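Local coordinates for acyl-CoA dehydrogenase (Bacillus anthracis, PDB 3OWA), which probably catalyses the FAD-dependent alpha,beta-dehydrogenation of acyl-CoA thioesters, at residues L53-Y58 with S67-K72; L306-L311 with E584-I589; N466-G471 with S501-M506; L511-A516 with K526-Y531. All blocks are in the same frame, centred on the assembly; numbering follows the deposited sequence. Where two conformers were deposited one is given.

In the fold
Contact 1 stands apart: it lies in the N-terminal helical domain, its nearest atoms about 19 Å or more from those of the others, and it is a charged, partly buried pairing. Contacts 2, 3 and 4 are buried helix-to-helix packings without polar bonds between their segments. Contacts 3 and 4 share helix 490-520, their centres about 18 Å apart, while contacts 2 and 4 touch directly, Ile585 O lying 3.2 Å from Gln527 NE2. A single alanine lets the backbones approach in contact 2, whereas contacts 3 and 4 each pack small or apolar groups against part of a lysine chain whose ammonium has its polar partner outside the segments. Contact 2 is the one that reaches the FAD pocket, through Ile307.

Contact 1. Residues L53-Y58 with S67-K72; sequences LPELEY and SVRLLK
Glu55 and Arg69 join in a two-pronged salt bridge that carries most of this contact. Arg69 meets the carboxylate end-on, one terminal nitrogen to each oxygen: NH1 reaches Glu55 OE1 at 2.7 Å, and NH2 reaches Glu55 OE2 at 3.0 Å. Both bonds are fairly straight, and both oxygens are approached on their syn sides. The carboxylate and guanidinium planes lie only 26° apart, so the two prongs restrict rotation of either group. The side chains of Glu55 and Arg69 cross at about a right angle, and the bend at chi3 (40°) brings the guanidinium edge round to face the carboxylate.

The van der Waals part is small. Leu70, one residue further along the helix, lays CD2 against the carboxylate oxygen, 3.8 Å from Glu55 OE2, while its CD1 lies 4.2 Å from the aliphatic Glu55 CB.

A second charge shares the same carboxylate, since Arg66 NH1 forms a salt bridge to Glu55 OE1; two arginines would probably stabilise the ionised glutamate. Arg66 also makes a cation-pi contact with Tyr58.

The pair thus ties Glu55, next to helix 56-59, to helix 64-76 in the N-terminal helical domain, while Leu70 and Leu71 rest on Phe111 of helix 110-122.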
loop_
_atom_site.group_PDB
_atom_site.type_symbol
_atom_site.label_atom_id
_atom_site.label_comp_id
_atom_site.label_asym_id
_atom_site.label_seq_id
_atom_site.Cartn_x
_atom_site.Cartn_y
_atom_site.Cartn_z
ATOM N N LEU A 53 22.735 15.050 0.686
ATOM C CA LEU A 53 22.741 13.590 0.569
ATOM C C LEU A 53 23.937 12.887 1.205
ATOM O O LEU A 53 23.768 11.800 1.793
ATOM C CB LEU A 53 22.512 13.103 -0.863
ATOM C CG LEU A 53 21.182 13.495 -1.497
ATOM C CD1 LEU A 53 21.070 12.826 -2.911
ATOM C CD2 LEU A 53 19.945 13.147 -0.593
ATOM N N PRO A 54 25.131 13.481 1.101
ATOM C CA PRO A 54 26.261 12.863 1.754
ATOM C C PRO A 54 26.075 12.776 3.285
ATOM O O PRO A 54 26.781 12.013 3.901
ATOM C CB PRO A 54 27.404 13.831 1.459
ATOM C CG PRO A 54 27.046 14.412 0.081
ATOM C CD PRO A 54 25.525 14.586 0.207
ATOM N N GLU A 55 25.166 13.561 3.875
ATOM C CA GLU A 55 24.943 13.533 5.337
ATOM C C GLU A 55 23.673 12.814 5.722
ATOM O O GLU A 55 23.418 12.583 6.908
ATOM C CB GLU A 55 24.956 14.956 5.926
ATOM C CG GLU A 55 26.320 15.655 5.658
ATOM C CD GLU A 55 26.533 16.929 6.503
ATOM O OE1 GLU A 55 26.325 16.904 7.746
ATOM O OE2 GLU A 55 26.889 17.963 5.900
ATOM N N LEU A 56 22.875 12.431 4.745
ATOM C CA LEU A 56 21.508 11.976 5.074
ATOM C C LEU A 56 21.508 10.810 6.064
ATOM O O LEU A 56 20.638 10.724 6.931
ATOM C CB LEU A 56 20.731 11.628 3.795
ATOM C CG LEU A 56 19.246 11.303 3.960
ATOM C CD1 LEU A 56 18.511 12.436 4.710
ATOM C CD2 LEU A 56 18.683 11.083 2.560
ATOM N N GLU A 57 22.484 9.917 5.948
ATOM C CA GLU A 57 22.564 8.747 6.827
ATOM C C GLU A 57 22.809 9.154 8.293
ATOM O O GLU A 57 22.327 8.486 9.211
ATOM C CB GLU A 57 23.652 7.808 6.298
ATOM C CG GLU A 57 24.046 6.652 7.179
ATOM C CD GLU A 57 25.400 6.056 6.785
ATOM O OE1 GLU A 57 25.648 4.886 7.147
ATOM O OE2 GLU A 57 26.216 6.749 6.119
ATOM N N TYR A 58 23.525 10.254 8.516
ATOM C CA TYR A 58 23.737 10.765 9.890
ATOM C C TYR A 58 22.524 11.524 10.375
ATOM O O TYR A 58 22.179 11.446 11.548
ATOM C CB TYR A 58 24.960 11.669 9.989
ATOM C CG TYR A 58 26.184 11.026 9.453
ATOM C CD1 TYR A 58 26.934 10.156 10.236
ATOM C CD2 TYR A 58 26.593 11.276 8.148
ATOM C CE1 TYR A 58 28.087 9.549 9.711
ATOM C CE2 TYR A 58 27.716 10.679 7.622
ATOM C CZ TYR A 58 28.451 9.818 8.393
ATOM O OH TYR A 58 29.567 9.243 7.852
ATOM N N SER A 67 21.568 18.813 10.642
ATOM C CA SER A 67 20.356 19.414 10.047
ATOM C C SER A 67 20.407 20.908 10.176
ATOM O O SER A 67 20.146 21.635 9.204
ATOM C CB SER A 67 19.084 18.981 10.824
ATOM O OG SER A 67 18.971 17.579 10.786
ATOM N N VAL A 68 20.735 21.381 11.386
ATOM C CA VAL A 68 20.804 22.831 11.623
ATOM C C VAL A 68 21.842 23.482 10.714
ATOM O O VAL A 68 21.585 24.519 10.074
ATOM C CB VAL A 68 21.092 23.154 13.114
ATOM C CG1 VAL A 68 21.194 24.636 13.346
ATOM C CG2 VAL A 68 19.958 22.572 14.006
ATOM N N ARG A 69 23.026 22.888 10.654
ATOM C CA ARG A 69 24.055 23.468 9.809
ATOM C C ARG A 69 23.573 23.514 8.349
ATOM O O ARG A 69 23.738 24.525 7.662
ATOM C CB ARG A 69 25.379 22.693 9.922
ATOM C CG ARG A 69 26.489 23.232 8.965
ATOM C CD ARG A 69 27.879 22.632 9.223
ATOM N NE ARG A 69 27.843 21.190 9.533
ATOM C CZ ARG A 69 27.532 20.233 8.654
ATOM N NH1 ARG A 69 27.522 18.971 9.054
ATOM N NH2 ARG A 69 27.199 20.533 7.393
ATOM N N LEU A 70 22.998 22.412 7.882
ATOM C CA LEU A 70 22.493 22.352 6.500
ATOM C C LEU A 70 21.361 23.325 6.235
ATOM O O LEU A 70 21.282 23.899 5.144
ATOM C CB LEU A 70 22.064 20.924 6.138
ATOM C CG LEU A 70 23.281 19.991 6.041
ATOM C CD1 LEU A 70 22.851 18.588 5.974
ATOM C CD2 LEU A 70 24.144 20.359 4.790
ATOM N N LEU A 71 20.464 23.480 7.205
ATOM C CA LEU A 71 19.415 24.484 7.072
ATOM C C LEU A 71 19.964 25.896 6.879
ATOM O O LEU A 71 19.458 26.638 6.038
ATOM C CB LEU A 71 18.445 24.450 8.251
ATOM C CG LEU A 71 17.446 23.289 8.202
ATOM C CD1 LEU A 71 16.746 23.210 9.541
ATOM C CD2 LEU A 71 16.425 23.403 7.066
ATOM N N LYS A 72 20.990 26.260 7.662
ATOM C CA LYS A 72 21.596 27.578 7.562
ATOM C C LYS A 72 22.352 27.728 6.251
ATOM O O LYS A 72 22.354 28.818 5.680
ATOM C CB LYS A 72 22.474 27.905 8.787
ATOM C CG LYS A 72 21.677 28.063 10.118
ATOM C CD LYS A 72 22.595 28.541 11.250
ATOM C CE LYS A 72 22.030 28.300 12.653
ATOM N NZ LYS A 72 20.596 28.734 12.951
#

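Contact 2. Residues L306-L311 with E584-I589; sequences LIQEKL and EIAAKI
Ala586 sets its methyl against the backbone of Gln308, and this is where the two segments come nearest. CB of Ala586 lies 3.4 Å from Gln308 O and 3.6 Å from Gln308 CB, and the alpha carbons of the two residues are 5.2 Å apart. Such a close backbone approach is possible because one partner has no more than a methyl group.

One turn on, Ile589 sends CD1 to 3.7 Å from Leu311 O, while its other branch, CG2, stands 4.4 Å from Leu311 CD1. CG1 is anti to the carbonyl carbon (chi1 -70°) and the chain continues extended at chi2, which together bring CD1 to that backbone oxygen.

Further partners surround these groups. Gln308 leaves Ala586 with an extended chain, and its NE2 is hydrogen-bonded to Ala302 O. Ile589 also packs on Val284 and Ala288, and Leu311 on Ser287 and Ile382. Beside Gln308, Ile307 touches FAD, linking this helix to the cofactor pocket.

The contact therefore joins helix 305-336 to the C-terminal helix 578-592, with helix 257-293 lying against both, helix 358-383 against the former, and helix 526-554 against the latter; the second subunit reaches Leu306, Glu309 and Lys310.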
loop_
_atom_site.group_PDB
_atom_site.type_symbol
_atom_site.label_atom_id
_atom_site.label_comp_id
_atom_site.label_asym_id
_atom_site.label_seq_id
_atom_site.Cartn_x
_atom_site.Cartn_y
_atom_site.Cartn_z
ATOM N N LEU A 306 5.791 -7.386 -17.449
ATOM C CA LEU A 306 5.205 -7.036 -16.140
ATOM C C LEU A 306 5.968 -5.905 -15.453
ATOM O O LEU A 306 5.370 -5.085 -14.784
ATOM C CB LEU A 306 5.188 -8.217 -15.172
ATOM C CG LEU A 306 4.124 -9.287 -15.349
ATOM C CD1 LEU A 306 4.173 -10.270 -14.147
ATOM C CD2 LEU A 306 2.756 -8.607 -15.520
ATOM N N ILE A 307 7.291 -5.896 -15.597
ATOM C CA ILE A 307 8.129 -4.803 -15.094
ATOM C C ILE A 307 7.823 -3.510 -15.881
ATOM O O ILE A 307 7.668 -2.420 -15.296
ATOM C CB ILE A 307 9.630 -5.195 -15.160
ATOM C CG1 ILE A 307 9.915 -6.346 -14.169
ATOM C CG2 ILE A 307 10.537 -4.005 -14.887
ATOM C CD1 ILE A 307 9.778 -5.954 -12.677
ATOM N N GLN A 308 7.709 -3.640 -17.202
ATOM C CA GLN A 308 7.371 -2.498 -18.052
ATOM C C GLN A 308 6.001 -1.929 -17.661
ATOM O O GLN A 308 5.821 -0.716 -17.555
ATOM C CB GLN A 308 7.356 -2.940 -19.517
ATOM C CG GLN A 308 8.734 -3.280 -20.026
ATOM C CD GLN A 308 8.718 -3.920 -21.407
ATOM O OE1 GLN A 308 7.683 -3.966 -22.076
ATOM N NE2 GLN A 308 9.871 -4.423 -21.834
ATOM N N GLU A 309 5.043 -2.812 -17.421
ATOM C CA GLU A 309 3.712 -2.382 -17.035
ATOM C C GLU A 309 3.739 -1.581 -15.700
ATOM O O GLU A 309 3.097 -0.529 -15.608
ATOM C CB GLU A 309 2.766 -3.585 -16.914
ATOM C CG GLU A 309 1.276 -3.204 -16.784
ATOM C CD GLU A 309 0.355 -4.397 -16.464
ATOM O OE1 GLU A 309 -0.840 -4.338 -16.857
ATOM O OE2 GLU A 309 0.811 -5.398 -15.841
ATOM N N LYS A 310 4.466 -2.066 -14.691
ATOM C CA LYS A 310 4.571 -1.337 -13.418
ATOM C C LYS A 310 5.148 0.057 -13.658
ATOM O O LYS A 310 4.607 1.041 -13.178
ATOM C CB LYS A 310 5.440 -2.086 -12.400
ATOM C CG LYS A 310 4.917 -3.436 -11.969
ATOM C CD LYS A 310 5.963 -4.084 -11.064
ATOM C CE LYS A 310 5.607 -5.537 -10.724
ATOM N NZ LYS A 310 4.366 -5.585 -9.833
ATOM N N LEU A 311 6.241 0.151 -14.421
ATOM C CA LEU A 311 6.836 1.448 -14.730
ATOM C C LEU A 311 5.902 2.412 -15.433
ATOM O O LEU A 311 5.904 3.610 -15.113
ATOM C CB LEU A 311 8.145 1.330 -15.546
ATOM C CG LEU A 311 9.412 0.843 -14.819
ATOM C CD1 LEU A 311 10.548 0.672 -15.783
ATOM C CD2 LEU A 311 9.873 1.830 -13.678
ATOM N N GLU A 584 4.838 0.964 -24.742
ATOM C CA GLU A 584 5.442 2.122 -25.396
ATOM C C GLU A 584 5.886 3.182 -24.366
ATOM O O GLU A 584 7.002 3.704 -24.444
ATOM C CB GLU A 584 4.465 2.722 -26.395
ATOM C CG GLU A 584 5.129 3.646 -27.389
ATOM C CD GLU A 584 4.226 4.033 -28.575
ATOM O OE1 GLU A 584 3.156 3.402 -28.775
ATOM O OE2 GLU A 584 4.593 4.994 -29.283
ATOM N N ILE A 585 5.023 3.482 -23.393
ATOM C CA ILE A 585 5.412 4.404 -22.306
ATOM C C ILE A 585 6.723 3.919 -21.665
ATOM O O ILE A 585 7.677 4.683 -21.502
ATOM C CB ILE A 585 4.298 4.508 -21.213
ATOM C CG1 ILE A 585 3.098 5.305 -21.746
ATOM C CG2 ILE A 585 4.864 5.126 -19.911
ATOM C CD1 ILE A 585 1.746 5.042 -21.026
ATOM N N ALA A 586 6.757 2.633 -21.310
ATOM C CA ALA A 586 7.889 2.051 -20.577
ATOM C C ALA A 586 9.177 2.107 -21.375
ATOM O O ALA A 586 10.243 2.372 -20.817
ATOM C CB ALA A 586 7.588 0.637 -20.188
ATOM N N ALA A 587 9.084 1.865 -22.680
ATOM C CA ALA A 587 10.255 1.904 -23.525
ATOM C C ALA A 587 10.983 3.227 -23.340
ATOM O O ALA A 587 12.192 3.241 -23.172
ATOM C CB ALA A 587 9.873 1.675 -25.033
ATOM N N LYS A 588 10.250 4.344 -23.365
ATOM C CA LYS A 588 10.887 5.661 -23.263
ATOM C C LYS A 588 11.423 5.972 -21.836
ATOM O O LYS A 588 12.479 6.599 -21.661
ATOM C CB LYS A 588 9.926 6.749 -23.693
ATOM C CG LYS A 588 10.634 8.104 -23.835
ATOM C CD LYS A 588 9.763 9.141 -24.453
ATOM C CE LYS A 588 10.611 10.285 -24.989
ATOM N NZ LYS A 588 9.710 11.288 -25.620
ATOM N N ILE A 589 10.691 5.518 -20.820
ATOM C CA ILE A 589 11.154 5.635 -19.433
ATOM C C ILE A 589 12.473 4.892 -19.257
ATOM O O ILE A 589 13.419 5.440 -18.707
ATOM C CB ILE A 589 10.100 5.051 -18.477
ATOM C CG1 ILE A 589 8.899 5.992 -18.477
ATOM C CG2 ILE A 589 10.710 4.835 -17.037
ATOM C CD1 ILE A 589 7.703 5.411 -17.823
#

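Contact 3. Residues N466-G471 with S501-M506; sequences NAKKIG and SNLYAM
Leu503 packs against Ala467 and the aliphatic stem of Lys468 in a buried, apolar helix-to-helix contact within the second C-terminal family region, between helix 458-482 and helix 490-520. The nearest alpha carbons, those of Ala467 and Leu503, are 6.2 Å apart.

One methyl does most of the touching. CD1 of Leu503 lies 3.6 Å from the methyl of Ala467 and 3.5 Å from CG of Lys468, the latter tighter than usual for two carbons. The other branch, CD2, meets the same lysine carbon at 3.8 Å, so both leucine methyls rest against Lys468 CG. The torsions account for this: in Leu503, CG lies anti to the backbone nitrogen (chi1 163°) and beside the carbonyl carbon, and from there both methyls reach Lys468 CG. Lys468 runs past at about a right angle, extended beyond CG, so the leucine meets the root of the chain and not its charged tip.

Other helices pack on the two segments. Helix 526-554 supports both, Ile543 touching Ala467 and Asn502. Helix 557-571 lies on the far part of 466-471 through Leu567 and Leu570, which meet Ile470. Tyr504 faces helices 305-336 and 358-383.

The ammonium of Lys468 is accounted for beyond the two segments: NZ forms a salt bridge with Glu507 and a hydrogen bond to Asp20 O. The lysine thus serves two environments, its CG methylene adding to the hydrocarbon packing while its buried charge is probably balanced by the glutamate one turn beyond Leu503.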
loop_
_atom_site.group_PDB
_atom_site.type_symbol
_atom_site.label_atom_id
_atom_site.label_comp_id
_atom_site.label_asym_id
_atom_site.label_seq_id
_atom_site.Cartn_x
_atom_site.Cartn_y
_atom_site.Cartn_z
ATOM N N ASN A 466 -17.934 14.097 -19.819
ATOM C CA ASN A 466 -18.931 13.195 -19.249
ATOM C C ASN A 466 -18.710 12.917 -17.763
ATOM O O ASN A 466 -19.674 12.709 -17.017
ATOM C CB ASN A 466 -19.021 11.899 -20.054
ATOM C CG ASN A 466 -19.797 12.075 -21.387
ATOM O OD1 ASN A 466 -20.149 11.093 -22.047
ATOM N ND2 ASN A 466 -20.060 13.319 -21.769
ATOM N N ALA A 467 -17.440 12.927 -17.342
ATOM C CA ALA A 467 -17.085 12.751 -15.926
ATOM C C ALA A 467 -17.675 13.877 -15.089
ATOM O O ALA A 467 -18.168 13.632 -13.978
ATOM C CB ALA A 467 -15.550 12.674 -15.730
ATOM N N LYS A 468 -17.635 15.097 -15.628
ATOM C CA LYS A 468 -18.211 16.263 -14.950
ATOM C C LYS A 468 -19.706 16.098 -14.720
ATOM O O LYS A 468 -20.200 16.333 -13.617
ATOM C CB LYS A 468 -17.943 17.551 -15.744
ATOM C CG LYS A 468 -16.476 17.984 -15.730
ATOM C CD LYS A 468 -16.251 19.309 -16.415
ATOM C CE LYS A 468 -14.761 19.484 -16.666
ATOM N NZ LYS A 468 -14.434 20.858 -17.072
ATOM N N LYS A 469 -20.409 15.682 -15.775
ATOM C CA LYS A 469 -21.840 15.378 -15.722
ATOM C C LYS A 469 -22.170 14.278 -14.703
ATOM O O LYS A 469 -23.143 14.408 -13.955
ATOM C CB LYS A 469 -22.341 14.964 -17.112
ATOM C CG LYS A 469 -22.163 16.069 -18.161
ATOM C CD LYS A 469 -22.542 15.604 -19.563
ATOM C CE LYS A 469 -22.311 16.741 -20.549
ATOM N NZ LYS A 469 -22.429 16.260 -21.945
ATOM N N ILE A 470 -21.362 13.208 -14.687
ATOM C CA ILE A 470 -21.569 12.099 -13.755
ATOM C C ILE A 470 -21.403 12.580 -12.302
ATOM O O ILE A 470 -22.235 12.268 -11.453
ATOM C CB ILE A 470 -20.634 10.886 -14.071
ATOM C CG1 ILE A 470 -21.002 10.232 -15.407
ATOM C CG2 ILE A 470 -20.704 9.821 -12.975
ATOM C CD1 ILE A 470 -19.850 9.421 -16.028
ATOM N N GLY A 471 -20.345 13.344 -12.027
ATOM C CA GLY A 471 -20.122 13.900 -10.692
ATOM C C GLY A 471 -21.287 14.775 -10.239
ATOM O O GLY A 471 -21.802 14.632 -9.125
ATOM N N SER A 501 -11.913 14.045 -7.599
ATOM C CA SER A 501 -10.461 13.971 -7.623
ATOM C C SER A 501 -9.987 13.372 -8.970
ATOM O O SER A 501 -9.114 13.924 -9.637
ATOM C CB SER A 501 -9.948 13.125 -6.478
ATOM O OG SER A 501 -8.539 13.064 -6.587
ATOM N N ASN A 502 -10.584 12.262 -9.376
ATOM C CA ASN A 502 -10.223 11.654 -10.658
ATOM C C ASN A 502 -10.474 12.585 -11.814
ATOM O O ASN A 502 -9.652 12.689 -12.710
ATOM C CB ASN A 502 -10.963 10.331 -10.866
ATOM C CG ASN A 502 -10.232 9.161 -10.232
ATOM O OD1 ASN A 502 -9.094 9.284 -9.778
ATOM N ND2 ASN A 502 -10.886 8.030 -10.193
ATOM N N LEU A 503 -11.604 13.282 -11.774
ATOM C CA LEU A 503 -11.925 14.274 -12.801
ATOM C C LEU A 503 -10.873 15.404 -12.948
ATOM O O LEU A 503 -10.442 15.738 -14.064
ATOM C CB LEU A 503 -13.345 14.819 -12.564
ATOM C CG LEU A 503 -13.607 16.120 -13.292
ATOM C CD1 LEU A 503 -13.995 15.790 -14.717
ATOM C CD2 LEU A 503 -14.655 16.962 -12.572
ATOM N N TYR A 504 -10.465 15.975 -11.820
ATOM C CA TYR A 504 -9.436 17.020 -11.778
ATOM C C TYR A 504 -8.089 16.544 -12.336
ATOM O O TYR A 504 -7.426 17.255 -13.095
ATOM C CB TYR A 504 -9.264 17.558 -10.333
ATOM C CG TYR A 504 -8.421 18.806 -10.211
ATOM C CD1 TYR A 504 -8.736 19.962 -10.941
ATOM C CD2 TYR A 504 -7.311 18.839 -9.377
ATOM C CE1 TYR A 504 -7.971 21.119 -10.839
ATOM C CE2 TYR A 504 -6.537 19.994 -9.255
ATOM C CZ TYR A 504 -6.879 21.135 -9.997
ATOM O OH TYR A 504 -6.108 22.274 -9.886
ATOM N N ALA A 505 -7.673 15.350 -11.956
ATOM C CA ALA A 505 -6.430 14.805 -12.500
ATOM C C ALA A 505 -6.540 14.531 -14.019
ATOM O O ALA A 505 -5.616 14.852 -14.786
ATOM C CB ALA A 505 -6.051 13.528 -11.748
HETATM N N MSE A 506 -7.659 13.950 -14.442
HETATM C CA MSE A 506 -7.910 13.672 -15.877
HETATM C C MSE A 506 -7.877 14.939 -16.695
HETATM O O MSE A 506 -7.191 15.006 -17.702
HETATM C CB MSE A 506 -9.275 13.025 -16.080
HETATM C CG MSE A 506 -9.364 11.586 -15.665
HETATM SE SE MSE A 506 -11.181 10.976 -15.877
HETATM C CE MSE A 506 -11.348 11.126 -17.796
#

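Contact 4. Residues L511-A516 with K526-Y531; sequences LRTEKA and KQKVLY
Thr513 and Ala516 fit closely against Lys528, and these three buried residues form the tight part of this contact. The CA atoms of Thr513 and Lys528 lie 5.7 Å apart, although the axes of the short helical segments stay 9.4 Å apart. Both threonine branches bear on Lys528 CB, Thr513 OG1 at 3.6 Å and Thr513 CG2 at 3.7 Å. With chi1 at -54°, CG2 faces Lys528 and Val529, and OG1 is left able to reach Ala509 O one turn back. The hydroxyl also bonds with Tyr319 and Thr532, outside the segments.

The lysine chain runs extended past Thr513 in the opposite sense, bringing CD to 3.9 Å and NZ to 3.4 Å from Ala516 CB. The ammonium meets only a methyl across the segments; its stronger polar partner is Asn525, just ahead of the helix. Arg512 NE lies 5.1 Å from Lys528 NZ, but Arg512 is held by Glu31 and Glu322, which probably offset the like charges.

The looser side is that of Val529, which is partly exposed. Its side chain touches through one methyl pair, Val529 CG2 to Thr513 CG2 at 3.8 Å.

The segments run nearly antiparallel, at 155°, with a short connection between them: this is a helical hairpin made by the end of helix 490-520 and the start of helix 526-554. Tyr319 of helix 305-336 packs on both Arg512 and Lys528, so the hairpin lies against that helix, consistent with the additional C-terminal helical region of the larger acyl-CoA dehydrogenases.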
loop_
_atom_site.group_PDB
_atom_site.type_symbol
_atom_site.label_atom_id
_atom_site.label_comp_id
_atom_site.label_asym_id
_atom_site.label_seq_id
_atom_site.Cartn_x
_atom_site.Cartn_y
_atom_site.Cartn_z
ATOM N N LEU A 511 -5.583 18.773 -20.568
ATOM C CA LEU A 511 -5.343 20.164 -20.928
ATOM C C LEU A 511 -3.873 20.429 -21.084
ATOM O O LEU A 511 -3.477 21.155 -21.994
ATOM C CB LEU A 511 -5.979 21.126 -19.918
ATOM C CG LEU A 511 -7.515 21.152 -19.943
ATOM C CD1 LEU A 511 -8.067 22.062 -18.844
ATOM C CD2 LEU A 511 -8.029 21.578 -21.314
ATOM N N ARG A 512 -3.053 19.824 -20.217
ATOM C CA ARG A 512 -1.601 19.982 -20.333
ATOM C C ARG A 512 -1.081 19.381 -21.638
ATOM O O ARG A 512 -0.223 19.978 -22.314
ATOM C CB ARG A 512 -0.863 19.367 -19.131
ATOM C CG ARG A 512 0.639 19.388 -19.282
ATOM C CD ARG A 512 1.311 18.742 -18.104
ATOM N NE ARG A 512 2.749 18.776 -18.284
ATOM C CZ ARG A 512 3.612 18.165 -17.488
ATOM N NH1 ARG A 512 3.169 17.475 -16.428
ATOM N NH2 ARG A 512 4.914 18.254 -17.740
ATOM N N THR A 513 -1.597 18.210 -21.993
ATOM C CA THR A 513 -1.182 17.551 -23.221
ATOM C C THR A 513 -1.691 18.370 -24.454
ATOM O O THR A 513 -0.957 18.597 -25.412
ATOM C CB THR A 513 -1.658 16.076 -23.251
ATOM O OG1 THR A 513 -1.202 15.390 -22.056
ATOM C CG2 THR A 513 -1.159 15.364 -24.516
ATOM N N GLU A 514 -2.937 18.822 -24.385
ATOM C CA GLU A 514 -3.534 19.651 -25.422
ATOM C C GLU A 514 -2.715 20.919 -25.631
ATOM O O GLU A 514 -2.383 21.280 -26.773
ATOM C CB GLU A 514 -4.963 20.006 -25.019
ATOM C CG GLU A 514 -5.794 20.615 -26.139
ATOM C CD GLU A 514 -7.169 21.096 -25.663
ATOM O OE1 GLU A 514 -7.761 20.443 -24.759
ATOM O OE2 GLU A 514 -7.643 22.140 -26.189
ATOM N N LYS A 515 -2.362 21.584 -24.531
ATOM C CA LYS A 515 -1.514 22.762 -24.612
ATOM C C LYS A 515 -0.148 22.478 -25.257
ATOM O O LYS A 515 0.321 23.261 -26.096
ATOM C CB LYS A 515 -1.365 23.441 -23.239
ATOM C CG LYS A 515 -0.193 24.419 -23.193
ATOM C CD LYS A 515 -0.560 25.793 -22.693
ATOM C CE LYS A 515 -1.166 25.790 -21.332
ATOM N NZ LYS A 515 -0.951 27.144 -20.735
ATOM N N ALA A 516 0.469 21.361 -24.882
ATOM C CA ALA A 516 1.756 20.959 -25.431
ATOM C C ALA A 516 1.680 20.767 -26.943
ATOM O O ALA A 516 2.552 21.227 -27.680
ATOM C CB ALA A 516 2.239 19.705 -24.781
ATOM N N LYS A 526 4.345 12.772 -27.879
ATOM C CA LYS A 526 3.863 11.408 -27.927
ATOM C C LYS A 526 3.706 10.772 -26.528
ATOM O O LYS A 526 2.689 10.130 -26.233
ATOM C CB LYS A 526 4.819 10.573 -28.791
ATOM C CG LYS A 526 4.390 9.102 -28.953
ATOM C CD LYS A 526 5.096 8.429 -30.120
ATOM C CE LYS A 526 4.120 7.561 -30.933
ATOM N NZ LYS A 526 4.752 7.033 -32.195
ATOM N N GLN A 527 4.720 10.955 -25.690
ATOM C CA GLN A 527 4.704 10.432 -24.310
ATOM C C GLN A 527 3.543 11.033 -23.503
ATOM O O GLN A 527 2.820 10.317 -22.831
ATOM C CB GLN A 527 6.062 10.672 -23.652
ATOM C CG GLN A 527 6.313 9.949 -22.323
ATOM C CD GLN A 527 6.628 8.458 -22.480
ATOM O OE1 GLN A 527 6.434 7.862 -23.559
ATOM N NE2 GLN A 527 7.111 7.841 -21.388
ATOM N N LYS A 528 3.328 12.338 -23.582
ATOM C CA LYS A 528 2.174 12.914 -22.894
ATOM C C LYS A 528 0.843 12.343 -23.373
ATOM O O LYS A 528 -0.054 12.120 -22.566
ATOM C CB LYS A 528 2.138 14.426 -23.036
ATOM C CG LYS A 528 3.279 15.133 -22.364
ATOM C CD LYS A 528 3.200 16.615 -22.621
ATOM C CE LYS A 528 4.511 17.219 -22.235
ATOM N NZ LYS A 528 4.757 18.459 -22.941
ATOM N N VAL A 529 0.707 12.147 -24.690
ATOM C CA VAL A 529 -0.542 11.629 -25.245
ATOM C C VAL A 529 -0.815 10.245 -24.667
ATOM O O VAL A 529 -1.938 9.954 -24.256
ATOM C CB VAL A 529 -0.528 11.580 -26.793
ATOM C CG1 VAL A 529 -1.644 10.665 -27.349
ATOM C CG2 VAL A 529 -0.651 12.975 -27.373
ATOM N N LEU A 530 0.225 9.416 -24.649
ATOM C CA LEU A 530 0.174 8.069 -24.104
ATOM C C LEU A 530 -0.215 8.030 -22.619
ATOM O O LEU A 530 -1.120 7.293 -22.257
ATOM C CB LEU A 530 1.514 7.358 -24.348
ATOM C CG LEU A 530 1.773 6.922 -25.817
ATOM C CD1 LEU A 530 3.169 6.360 -25.940
ATOM C CD2 LEU A 530 0.731 5.932 -26.343
ATOM N N TYR A 531 0.443 8.844 -21.794
ATOM C CA TYR A 531 0.114 8.926 -20.361
ATOM C C TYR A 531 -1.353 9.268 -20.237
ATOM O O TYR A 531 -2.064 8.674 -19.448
ATOM C CB TYR A 531 0.894 10.043 -19.644
ATOM C CG TYR A 531 2.384 9.858 -19.447
ATOM C CD1 TYR A 531 2.929 8.595 -19.205
ATOM C CD2 TYR A 531 3.239 10.958 -19.465
ATOM C CE1 TYR A 531 4.282 8.436 -18.985
ATOM C CE2 TYR A 531 4.621 10.809 -19.244
ATOM C CZ TYR A 531 5.130 9.533 -19.036
ATOM O OH TYR A 531 6.475 9.337 -18.837
#